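Tryptophane-5-halogenase (Microbispora sp. ATCC PTA-5024, PDB 5UAO) probably catalyses the FAD-dependent chlorination of a peptide tryptophan at carbon 5 during biosynthesis of the lanthipeptide NAI-107. Local coordinates at residues A45-A50 against T364-L369; A202-D207 against S236-K241; L215-T218 against R222-Y225; I304-A309 against L325-S330. One frame throughout, in Å; residues are numbered along the deposited sequence.

Contact 1: A45-A50 against T364-L369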
loop_
_atom_site.group_PDB
_atom_site.type_symbol
_atom_site.label_atom_id
_atom_site.label_comp_id
_atom_site.label_asym_id
_atom_site.label_seq_id
_atom_site.Cartn_x
_atom_site.Cartn_y
_atom_site.Cartn_z
ATOM N N ALA A 45 -12.102 8.681 24.102
ATOM C CA ALA A 45 -12.626 8.084 25.342
ATOM C C ALA A 45 -13.788 7.081 25.052
ATOM O O ALA A 45 -13.833 6.003 25.627
ATOM C CB ALA A 45 -13.105 9.186 26.273
ATOM N N LEU A 46 -14.661 7.424 24.104
ATOM C CA LEU A 46 -15.760 6.537 23.728
ATOM C C LEU A 46 -15.254 5.250 23.069
ATOM O O LEU A 46 -15.805 4.191 23.317
ATOM C CB LEU A 46 -16.743 7.265 22.816
ATOM C CG LEU A 46 -17.554 8.290 23.555
ATOM C CD1 LEU A 46 -18.227 9.226 22.581
ATOM C CD2 LEU A 46 -18.627 7.587 24.364
ATOM N N ALA A 47 -14.204 5.365 22.234
ATOM C CA ALA A 47 -13.610 4.208 21.576
ATOM C C ALA A 47 -12.929 3.269 22.576
ATOM O O ALA A 47 -13.117 2.025 22.447
ATOM C CB ALA A 47 -12.631 4.633 20.511
ATOM N N LEU A 48 -12.195 3.839 23.565
ATOM C CA LEU A 48 -11.580 3.037 24.575
ATOM C C LEU A 48 -12.589 2.247 25.409
ATOM O O LEU A 48 -12.405 1.057 25.658
ATOM C CB LEU A 48 -10.705 3.849 25.522
ATOM C CG LEU A 48 -9.399 4.331 24.911
ATOM C CD1 LEU A 48 -8.917 5.538 25.748
ATOM C CD2 LEU A 48 -8.362 3.238 24.881
ATOM N N LYS A 49 -13.596 2.925 25.888
ATOM C CA LYS A 49 -14.616 2.281 26.673
ATOM C C LYS A 49 -15.468 1.267 25.834
ATOM O O LYS A 49 -15.884 0.269 26.386
ATOM C CB LYS A 49 -15.484 3.358 27.331
ATOM C CG LYS A 49 -16.163 2.951 28.624
ATOM C CD LYS A 49 -15.161 2.647 29.744
ATOM C CE LYS A 49 -15.905 2.186 30.985
ATOM N NZ LYS A 49 -14.962 1.470 31.881
ATOM N N ALA A 50 -15.691 1.494 24.526
ATOM C CA ALA A 50 -16.476 0.576 23.685
ATOM C C ALA A 50 -15.725 -0.700 23.458
ATOM O O ALA A 50 -16.293 -1.770 23.524
ATOM C CB ALA A 50 -16.747 1.172 22.312
ATOM N N THR A 364 -8.741 7.547 12.575
ATOM C CA THR A 364 -7.659 6.640 12.246
ATOM C C THR A 364 -6.690 6.484 13.404
ATOM O O THR A 364 -6.301 5.356 13.740
ATOM C CB THR A 364 -6.845 7.191 11.000
ATOM O OG1 THR A 364 -7.711 7.364 9.855
ATOM C CG2 THR A 364 -5.762 6.282 10.657
ATOM N N ALA A 365 -6.268 7.602 14.016
ATOM C CA ALA A 365 -5.415 7.566 15.211
ATOM C C ALA A 365 -6.063 6.784 16.365
ATOM O O ALA A 365 -5.396 5.986 17.044
ATOM C CB ALA A 365 -5.073 8.998 15.667
ATOM N N VAL A 366 -7.359 6.989 16.558
ATOM C CA VAL A 366 -8.118 6.224 17.577
ATOM C C VAL A 366 -8.075 4.726 17.322
ATOM O O VAL A 366 -7.882 3.927 18.258
ATOM C CB VAL A 366 -9.540 6.739 17.689
ATOM C CG1 VAL A 366 -10.421 5.886 18.595
ATOM C CG2 VAL A 366 -9.520 8.157 18.286
ATOM N N GLN A 367 -8.251 4.323 16.070
ATOM C CA GLN A 367 -8.236 2.867 15.780
ATOM C C GLN A 367 -6.902 2.291 16.020
ATOM O O GLN A 367 -6.761 1.168 16.468
ATOM C CB GLN A 367 -8.707 2.539 14.345
ATOM C CG GLN A 367 -10.154 2.674 14.227
ATOM C CD GLN A 367 -10.608 2.335 12.843
ATOM O OE1 GLN A 367 -10.846 3.225 11.991
ATOM N NE2 GLN A 367 -10.657 1.056 12.581
ATOM N N ILE A 368 -5.873 3.047 15.681
ATOM C CA ILE A 368 -4.500 2.648 15.965
ATOM C C ILE A 368 -4.272 2.437 17.466
ATOM O O ILE A 368 -3.787 1.370 17.906
ATOM C CB ILE A 368 -3.509 3.686 15.385
ATOM C CG1 ILE A 368 -3.520 3.621 13.848
ATOM C CG2 ILE A 368 -2.084 3.503 15.875
ATOM C CD1 ILE A 368 -2.677 4.699 13.226
ATOM N N LEU A 369 -4.649 3.424 18.248
ATOM C CA LEU A 369 -4.477 3.344 19.696
ATOM C C LEU A 369 -5.254 2.181 20.267
ATOM O O LEU A 369 -4.751 1.393 21.082
ATOM C CB LEU A 369 -4.978 4.630 20.332
ATOM C CG LEU A 369 -5.049 4.626 21.902
ATOM C CD1 LEU A 369 -3.646 4.509 22.475
ATOM C CD2 LEU A 369 -5.752 5.862 22.393
#
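Ala47 and Leu48 of helix 39-51 meet Val366 and Leu369 of helix 358-372 in a buried apolar contact between residues more than 300 positions apart in the sequence. The backbones come nearest at Ala47 and Val366, whose CA atoms are 7.1 Å apart. Val366 points CG1 at the methyl of Ala47; this branch lies anti to the backbone N (chi1 173°). The modelled separation of the two methyls is too short to be trusted, so only their facing is secure. Beside them Leu48 and Leu369 approach through single methyls, CD2 to CD2, at a loose 4.5 Å. Helix 39-51 follows strand 31-35 and a glycine-rich turn with Gly36, Gly38 and Gly41, consistent with the dinucleotide-binding start of a Rossmann-type FAD fold, and the side chain of Val366 lies about 10 Å from the bound FAD. No hydrogen bond spans the two segments. Polar groups turn elsewhere: Gln367 OE1 bonds to Tyr77 OH, and Lys49 NZ to the carbonyl oxygens of Pro53 and Leu55. Phe81 and Tyr85 of helix 76-85 pack against Val366 and Ala47 respectively, while Phe447 of the second subunit reaches Gln367 and Ile368.

Contact 2: A202-D207 against S236-K241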
loop_
_atom_site.group_PDB
_atom_site.type_symbol
_atom_site.label_atom_id
_atom_site.label_comp_id
_atom_site.label_asym_id
_atom_site.label_seq_id
_atom_site.Cartn_x
_atom_site.Cartn_y
_atom_site.Cartn_z
ATOM N N ALA A 202 -1.048 21.958 34.677
ATOM C CA ALA A 202 0.051 22.971 34.776
ATOM C C ALA A 202 1.376 22.371 34.383
ATOM O O ALA A 202 2.227 23.052 33.807
ATOM C CB ALA A 202 0.206 23.502 36.214
ATOM N N GLU A 203 1.592 21.129 34.789
ATOM C CA GLU A 203 2.834 20.470 34.511
ATOM C C GLU A 203 2.616 18.999 34.252
ATOM O O GLU A 203 1.854 18.297 34.923
ATOM C CB GLU A 203 3.801 20.625 35.663
ATOM C CG GLU A 203 5.181 20.073 35.327
ATOM C CD GLU A 203 6.104 19.980 36.544
ATOM O OE1 GLU A 203 5.743 20.519 37.629
ATOM O OE2 GLU A 203 7.184 19.336 36.408
ATOM N N VAL A 204 3.298 18.530 33.231
ATOM C CA VAL A 204 3.352 17.121 32.910
ATOM C C VAL A 204 4.671 16.667 33.460
ATOM O O VAL A 204 5.722 17.077 32.979
ATOM C CB VAL A 204 3.299 16.957 31.408
ATOM C CG1 VAL A 204 3.436 15.505 31.004
ATOM C CG2 VAL A 204 2.052 17.644 30.892
ATOM N N ARG A 205 4.614 15.825 34.485
ATOM C CA ARG A 205 5.798 15.404 35.153
ATOM C C ARG A 205 6.244 14.038 34.683
ATOM O O ARG A 205 5.536 13.049 34.861
ATOM C CB ARG A 205 5.552 15.405 36.647
ATOM C CG ARG A 205 6.818 15.393 37.456
ATOM C CD ARG A 205 6.995 16.709 38.210
ATOM N NE ARG A 205 8.363 16.770 38.680
ATOM C CZ ARG A 205 9.209 17.790 38.532
ATOM N NH1 ARG A 205 8.833 18.958 37.995
ATOM N NH2 ARG A 205 10.455 17.650 38.983
ATOM N N LEU A 206 7.439 13.981 34.109
ATOM C CA LEU A 206 8.049 12.717 33.651
ATOM C C LEU A 206 8.664 12.031 34.845
ATOM O O LEU A 206 9.041 12.699 35.772
ATOM C CB LEU A 206 9.133 13.005 32.602
ATOM C CG LEU A 206 8.748 13.851 31.369
ATOM C CD1 LEU A 206 9.876 13.868 30.365
ATOM C CD2 LEU A 206 7.459 13.339 30.742
ATOM N N ASP A 207 8.773 10.715 34.835
ATOM C CA ASP A 207 9.538 10.000 35.883
ATOM C C ASP A 207 10.582 9.097 35.267
ATOM O O ASP A 207 11.176 8.284 35.951
ATOM C CB ASP A 207 8.630 9.194 36.796
ATOM C CG ASP A 207 7.940 8.066 36.062
ATOM O OD1 ASP A 207 8.093 7.995 34.817
ATOM O OD2 ASP A 207 7.227 7.276 36.715
ATOM N N SER A 236 -0.390 20.943 22.422
ATOM C CA SER A 236 0.273 19.650 22.435
ATOM C C SER A 236 1.148 19.507 23.688
ATOM O O SER A 236 2.375 19.380 23.610
ATOM C CB SER A 236 1.065 19.476 21.128
ATOM O OG SER A 236 1.759 18.183 21.040
ATOM N N LEU A 237 0.487 19.551 24.847
ATOM C CA LEU A 237 1.160 19.693 26.156
ATOM C C LEU A 237 2.027 18.486 26.506
ATOM O O LEU A 237 3.155 18.646 27.000
ATOM C CB LEU A 237 0.119 19.875 27.241
ATOM C CG LEU A 237 0.543 20.646 28.458
ATOM C CD1 LEU A 237 0.586 22.100 28.008
ATOM C CD2 LEU A 237 -0.465 20.426 29.576
ATOM N N LEU A 238 1.492 17.273 26.278
ATOM C CA LEU A 238 2.257 16.088 26.565
ATOM C C LEU A 238 3.251 15.745 25.499
ATOM O O LEU A 238 4.459 15.576 25.806
ATOM C CB LEU A 238 1.388 14.888 26.906
ATOM C CG LEU A 238 0.460 14.973 28.121
ATOM C CD1 LEU A 238 -0.745 15.835 27.852
ATOM C CD2 LEU A 238 0.036 13.547 28.455
ATOM N N LEU A 239 2.780 15.674 24.247
ATOM C CA LEU A 239 3.623 15.181 23.151
ATOM C C LEU A 239 4.805 16.129 22.825
ATOM O O LEU A 239 6.044 15.749 22.849
ATOM C CB LEU A 239 2.797 15.027 21.895
ATOM C CG LEU A 239 3.541 14.362 20.738
ATOM C CD1 LEU A 239 3.571 12.878 20.987
ATOM C CD2 LEU A 239 2.842 14.706 19.403
ATOM N N GLU A 240 4.441 17.351 22.485
ATOM C CA GLU A 240 5.449 18.349 22.077
ATOM C C GLU A 240 6.114 18.939 23.300
ATOM O O GLU A 240 7.337 19.009 23.340
ATOM C CB GLU A 240 4.859 19.457 21.270
ATOM C CG GLU A 240 5.852 20.369 20.586
ATOM C CD GLU A 240 5.204 21.601 19.960
ATOM O OE1 GLU A 240 4.290 21.500 19.074
ATOM O OE2 GLU A 240 5.579 22.727 20.372
ATOM N N LYS A 241 5.361 19.408 24.261
ATOM C CA LYS A 241 5.985 20.240 25.287
ATOM C C LYS A 241 6.714 19.359 26.311
ATOM O O LYS A 241 7.871 19.578 26.561
ATOM C CB LYS A 241 5.020 21.160 25.992
ATOM C CG LYS A 241 4.245 22.129 25.105
ATOM C CD LYS A 241 5.144 23.068 24.323
ATOM C CE LYS A 241 4.395 24.361 23.969
ATOM N NZ LYS A 241 3.294 24.137 22.989
#
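The CB of Val204 points at the start of helix 237-242, and with CG1 anti to N (chi1 177°) both methyls lie on that side, within 4.2 Å of a leucine. CG is anti to N in Leu237 (chi1 -152°) but beside N in Leu238 (chi1 -61°); these torsions, together with their successive positions on the helix, bring the two leucines to the valine from two directions. CG2 of Val204 lies 4.0 Å from CD2 of Leu237, the two side chains crossing obliquely. The same CG2 of Val204 is 4.2 Å from CG of Leu238, and the side chains of Leu238 and Val204 cross at about a right angle. The short helix that follows strand 227-230 packs on strand 195-208 at Val204, and Leu237 also touches FAD, so the contact backs part of the cofactor pocket. The first turn of the helix is wide, of pi type: Lys241 N bonds to Ser236 O at 3.1 Å. Ser236 OG accepts Glu240 N at 3.2 Å and is also bonded to Ser347 O, while Asp230 OD2 takes Leu239 N. Across the two segments themselves no polar bond forms. Three branched aliphatic side chains meet there, and the join of strand to helix probably rests on shape and on removing apolar surface from water.

Contact 3: L215-T218 against R222-Y225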
loop_
_atom_site.group_PDB
_atom_site.type_symbol
_atom_site.label_atom_id
_atom_site.label_comp_id
_atom_site.label_asym_id
_atom_site.label_seq_id
_atom_site.Cartn_x
_atom_site.Cartn_y
_atom_site.Cartn_z
ATOM N N LEU A 215 0.430 14.115 36.295
ATOM C CA LEU A 215 0.072 15.482 35.898
ATOM C C LEU A 215 -0.233 16.323 37.156
ATOM O O LEU A 215 -0.969 15.882 38.015
ATOM C CB LEU A 215 -1.145 15.469 34.997
ATOM C CG LEU A 215 -1.186 14.432 33.861
ATOM C CD1 LEU A 215 -2.557 14.425 33.288
ATOM C CD2 LEU A 215 -0.219 14.942 32.839
ATOM N N ILE A 216 0.299 17.542 37.221
ATOM C CA ILE A 216 -0.007 18.472 38.306
ATOM C C ILE A 216 -0.949 19.556 37.765
ATOM O O ILE A 216 -0.629 20.265 36.816
ATOM C CB ILE A 216 1.281 19.168 38.827
ATOM C CG1 ILE A 216 2.448 18.180 38.976
ATOM C CG2 ILE A 216 1.016 20.035 40.068
ATOM C CD1 ILE A 216 2.183 17.007 39.851
ATOM N N THR A 217 -2.120 19.685 38.371
ATOM C CA THR A 217 -3.037 20.727 37.995
ATOM C C THR A 217 -2.619 22.076 38.539
ATOM O O THR A 217 -1.817 22.175 39.488
ATOM C CB THR A 217 -4.466 20.443 38.466
ATOM O OG1 THR A 217 -4.620 20.625 39.900
ATOM C CG2 THR A 217 -4.866 19.049 38.052
ATOM N N THR A 218 -3.192 23.117 37.983
ATOM C CA THR A 218 -2.920 24.476 38.475
ATOM C C THR A 218 -3.263 24.681 39.958
ATOM O O THR A 218 -2.627 25.458 40.586
ATOM C CB THR A 218 -3.713 25.491 37.683
ATOM O OG1 THR A 218 -5.083 25.050 37.627
ATOM C CG2 THR A 218 -3.132 25.612 36.260
ATOM N N ARG A 222 -2.655 16.093 41.844
ATOM C CA ARG A 222 -1.803 15.203 41.099
ATOM C C ARG A 222 -2.640 14.092 40.501
ATOM O O ARG A 222 -3.330 13.356 41.204
ATOM C CB ARG A 222 -0.698 14.678 42.002
ATOM C CG ARG A 222 0.159 15.864 42.458
ATOM C CD ARG A 222 1.394 15.468 43.247
ATOM N NE ARG A 222 1.072 15.135 44.635
ATOM C CZ ARG A 222 0.851 13.906 45.115
ATOM N NH1 ARG A 222 0.909 12.822 44.334
ATOM N NH2 ARG A 222 0.571 13.759 46.405
ATOM N N LEU A 223 -2.662 14.049 39.189
ATOM C CA LEU A 223 -3.392 13.010 38.471
ATOM C C LEU A 223 -2.379 11.967 37.928
ATOM O O LEU A 223 -1.271 12.316 37.437
ATOM C CB LEU A 223 -4.175 13.655 37.347
ATOM C CG LEU A 223 -5.011 14.885 37.689
ATOM C CD1 LEU A 223 -5.507 15.486 36.388
ATOM C CD2 LEU A 223 -6.171 14.446 38.609
ATOM N N HIS A 224 -2.740 10.702 38.018
ATOM C CA HIS A 224 -1.869 9.640 37.562
ATOM C C HIS A 224 -2.688 8.649 36.818
ATOM O O HIS A 224 -3.714 8.193 37.357
ATOM C CB HIS A 224 -1.208 8.865 38.729
ATOM C CG HIS A 224 -0.426 7.658 38.265
ATOM N ND1 HIS A 224 0.909 7.722 37.908
ATOM C CD2 HIS A 224 -0.812 6.375 38.039
ATOM C CE1 HIS A 224 1.320 6.526 37.524
ATOM N NE2 HIS A 224 0.293 5.694 37.585
ATOM N N TYR A 225 -2.183 8.190 35.673
ATOM C CA TYR A 225 -2.853 7.136 34.865
ATOM C C TYR A 225 -1.789 6.209 34.318
ATOM O O TYR A 225 -0.598 6.578 34.186
ATOM C CB TYR A 225 -3.727 7.705 33.690
ATOM C CG TYR A 225 -4.746 8.729 34.161
ATOM C CD1 TYR A 225 -5.900 8.342 34.830
ATOM C CD2 TYR A 225 -4.491 10.081 34.048
ATOM C CE1 TYR A 225 -6.775 9.276 35.358
ATOM C CE2 TYR A 225 -5.361 11.020 34.549
ATOM C CZ TYR A 225 -6.516 10.588 35.184
ATOM O OH TYR A 225 -7.313 11.552 35.652
#
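Ile216 and Arg222 lie side by side and point the same way on one face of a beta hairpin, while Leu215 and Leu223 project from the other. The isoleucine bends at both torsions (chi1 -43°, chi2 -56°), which carries CD1 over to the aliphatic part of the arginine, 3.5 Å from CG of Arg222; the arginine chain then bends at chi3 and takes its guanidinium away. Opposite these, Leu215 and Leu223 form a hydrogen-bonded antiparallel pair with CB atoms 4.2 Å apart. Thr217 enters at about a right angle to Leu223, its CG2 4.0 Å from CD1 of that leucine. Its hydroxyl branches off to Asp219 OD1 in the connecting turn, with a weaker link to Arg221 N. The backbones are joined by a reciprocal pair of bonds, Leu215 N to Leu223 O at 2.7 Å and Leu223 N to Leu215 O at 2.8 Å. Leu215 O also receives the CA-H of Arg222 at 3.3 Å, as expected beside the non-hydrogen-bonded pair Ile216 and Arg222. Strand 222-223 is the outermost of its mixed sheet within the chain, and strand 211-217 runs between it and strand 195-208. The leucine face looks inward: Leu215 packs on Val204 and on Ile35 of strand 31-35, Leu223 on Val60 of strand 56-61. Just beyond the strand, Tyr225 settles on Ala58, Val60 and Val197.

Contact 4: I304-A309 against L325-S330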
loop_
_atom_site.group_PDB
_atom_site.type_symbol
_atom_site.label_atom_id
_atom_site.label_comp_id
_atom_site.label_asym_id
_atom_site.label_seq_id
_atom_site.Cartn_x
_atom_site.Cartn_y
_atom_site.Cartn_z
ATOM N N ILE A 304 -3.396 39.277 4.096
ATOM C CA ILE A 304 -4.553 40.099 4.362
ATOM C C ILE A 304 -4.748 40.198 5.871
ATOM O O ILE A 304 -4.580 39.233 6.575
ATOM C CB ILE A 304 -5.847 39.504 3.670
ATOM C CG1 ILE A 304 -7.060 40.429 3.824
ATOM C CG2 ILE A 304 -6.234 38.148 4.227
ATOM C CD1 ILE A 304 -8.184 40.163 2.810
ATOM N N ASP A 305 -5.094 41.378 6.366
ATOM C CA ASP A 305 -5.402 41.566 7.782
ATOM C C ASP A 305 -6.766 40.885 8.080
ATOM O O ASP A 305 -7.657 40.912 7.214
ATOM C CB ASP A 305 -5.451 43.095 8.060
ATOM C CG ASP A 305 -5.940 43.443 9.487
ATOM O OD1 ASP A 305 -7.189 43.591 9.723
ATOM O OD2 ASP A 305 -5.071 43.584 10.373
ATOM N N PRO A 306 -6.965 40.344 9.301
ATOM C CA PRO A 306 -8.215 39.690 9.616
ATOM C C PRO A 306 -9.494 40.518 9.423
ATOM O O PRO A 306 -10.514 39.963 8.995
ATOM C CB PRO A 306 -8.053 39.301 11.096
ATOM C CG PRO A 306 -6.628 39.154 11.294
ATOM C CD PRO A 306 -5.991 40.156 10.393
ATOM N N ASP A 307 -9.472 41.793 9.796
ATOM C CA ASP A 307 -10.613 42.686 9.539
ATOM C C ASP A 307 -10.892 42.876 8.042
ATOM O O ASP A 307 -12.073 42.942 7.642
ATOM C CB ASP A 307 -10.449 44.074 10.192
ATOM C CG ASP A 307 -10.327 44.008 11.687
ATOM O OD1 ASP A 307 -11.149 43.323 12.317
ATOM O OD2 ASP A 307 -9.421 44.675 12.248
ATOM N N ASP A 308 -9.855 42.979 7.229
ATOM C CA ASP A 308 -10.045 43.038 5.783
ATOM C C ASP A 308 -10.585 41.699 5.258
ATOM O O ASP A 308 -11.415 41.686 4.365
ATOM C CB ASP A 308 -8.776 43.434 5.085
ATOM C CG ASP A 308 -8.363 44.906 5.382
ATOM O OD1 ASP A 308 -9.216 45.703 5.870
ATOM O OD2 ASP A 308 -7.205 45.266 5.068
ATOM N N ALA A 309 -10.186 40.588 5.858
ATOM C CA ALA A 309 -10.755 39.269 5.468
ATOM C C ALA A 309 -12.218 39.172 5.793
ATOM O O ALA A 309 -13.010 38.770 4.951
ATOM C CB ALA A 309 -10.040 38.140 6.186
ATOM N N LEU A 325 -12.427 34.466 15.107
ATOM C CA LEU A 325 -11.164 34.338 14.379
ATOM C C LEU A 325 -10.406 33.131 14.994
ATOM O O LEU A 325 -10.179 33.090 16.197
ATOM C CB LEU A 325 -10.317 35.575 14.557
ATOM C CG LEU A 325 -8.893 35.519 13.977
ATOM C CD1 LEU A 325 -8.880 35.516 12.458
ATOM C CD2 LEU A 325 -8.179 36.746 14.531
ATOM N N VAL A 326 -10.034 32.167 14.184
ATOM C CA VAL A 326 -9.347 30.972 14.648
ATOM C C VAL A 326 -7.964 30.922 13.956
ATOM O O VAL A 326 -7.910 31.091 12.767
ATOM C CB VAL A 326 -10.193 29.755 14.251
ATOM C CG1 VAL A 326 -9.458 28.462 14.504
ATOM C CG2 VAL A 326 -11.517 29.762 15.015
ATOM N N ARG A 327 -6.881 30.605 14.673
ATOM C CA ARG A 327 -5.534 30.535 14.081
ATOM C C ARG A 327 -5.071 29.098 14.107
ATOM O O ARG A 327 -5.543 28.272 14.920
ATOM C CB ARG A 327 -4.562 31.429 14.865
ATOM C CG ARG A 327 -5.013 32.862 14.977
ATOM C CD ARG A 327 -3.839 33.776 15.181
ATOM N NE ARG A 327 -4.273 35.172 15.136
ATOM C CZ ARG A 327 -4.184 35.988 14.098
ATOM N NH1 ARG A 327 -3.611 35.616 12.953
ATOM N NH2 ARG A 327 -4.635 37.228 14.242
ATOM N N PHE A 328 -4.218 28.753 13.199
ATOM C CA PHE A 328 -3.751 27.356 13.117
ATOM C C PHE A 328 -2.438 27.268 12.427
ATOM O O PHE A 328 -1.979 28.246 11.842
ATOM C CB PHE A 328 -4.782 26.462 12.421
ATOM C CG PHE A 328 -5.127 26.887 11.009
ATOM C CD1 PHE A 328 -4.295 26.521 9.945
ATOM C CD2 PHE A 328 -6.241 27.653 10.747
ATOM C CE1 PHE A 328 -4.617 26.878 8.645
ATOM C CE2 PHE A 328 -6.577 27.995 9.441
ATOM C CZ PHE A 328 -5.738 27.638 8.410
ATOM N N ARG A 329 -1.830 26.074 12.454
ATOM C CA ARG A 329 -0.639 25.834 11.659
ATOM C C ARG A 329 -0.699 24.455 11.056
ATOM O O ARG A 329 -1.271 23.519 11.633
ATOM C CB ARG A 329 0.597 26.042 12.489
ATOM C CG ARG A 329 0.721 25.057 13.658
ATOM C CD ARG A 329 2.127 25.188 14.284
ATOM N NE ARG A 329 2.298 24.241 15.371
ATOM C CZ ARG A 329 3.421 24.084 16.064
ATOM N NH1 ARG A 329 4.519 24.779 15.776
ATOM N NH2 ARG A 329 3.460 23.194 17.011
ATOM N N SER A 330 -0.198 24.336 9.837
ATOM C CA SER A 330 -0.286 23.094 9.066
ATOM C C SER A 330 1.011 22.358 9.223
ATOM O O SER A 330 2.097 22.902 8.960
ATOM C CB SER A 330 -0.544 23.358 7.562
ATOM O OG SER A 330 -1.837 23.908 7.384
#
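The N-terminus of helix 306-316 leans on strand 324-327, the last strand within the chain at one side of a seven-stranded mixed sheet, by setting Pro306 against Leu325 and Arg327. The backbones stay well apart, with 7.7 Å between CA of Pro306 and CA of Leu325, and contact is made by side chains. CB of Pro306 lies 4.1 Å from CD1 of Leu325; the CB of this leucine points at the helix, and CG anti to N (chi1 173°) continues outward, placing CD1 by the ring. CG of Pro306, the next ring carbon, is 4.0 Å from NH2 of Arg327. The arginine chain runs extended from CG to NE and crosses the proline at about a right angle; its guanidinium meets the ring carbon obliquely, and no hydrogen bond links the two segments. This is a surface contact, yet Val326, between the two contacting strand residues, touches FAD. Pro306 opens the helix at a position where a backbone N-H is not needed for helical bonding, and Leu325 also packs on Phe299 of strand 293-299, as does Ala309 of the helix. Asp305 is the N-cap: its O accepts Ala309 N at 2.9 Å, and its OD1 accepts Asp307 N at 2.9 Å from above the carboxylate plane, 42° out of it.

Contact 1 is the buried one, helix on helix beside the second subunit; contacts 2 and 3 are partly buried, and contact 4 is at the surface. Contacts 2 and 3 share a sheet through neighbouring strands 195-208 and 211-217, where Ala202 and Glu203 both face Ile216 in a classic beta bulge. Contact 4 belongs to the other sheet, its centre 28 Å from that of contact 2, but a salt bridge from Glu240 to Arg329 ties the two together. Backbone hydrogen bonds span only contact 3; contacts 1 and 2 rest on aliphatic packing, and contact 4 on proline against a leucine and, obliquely, an arginine guanidinium. FAD touches residues of contacts 2 and 4.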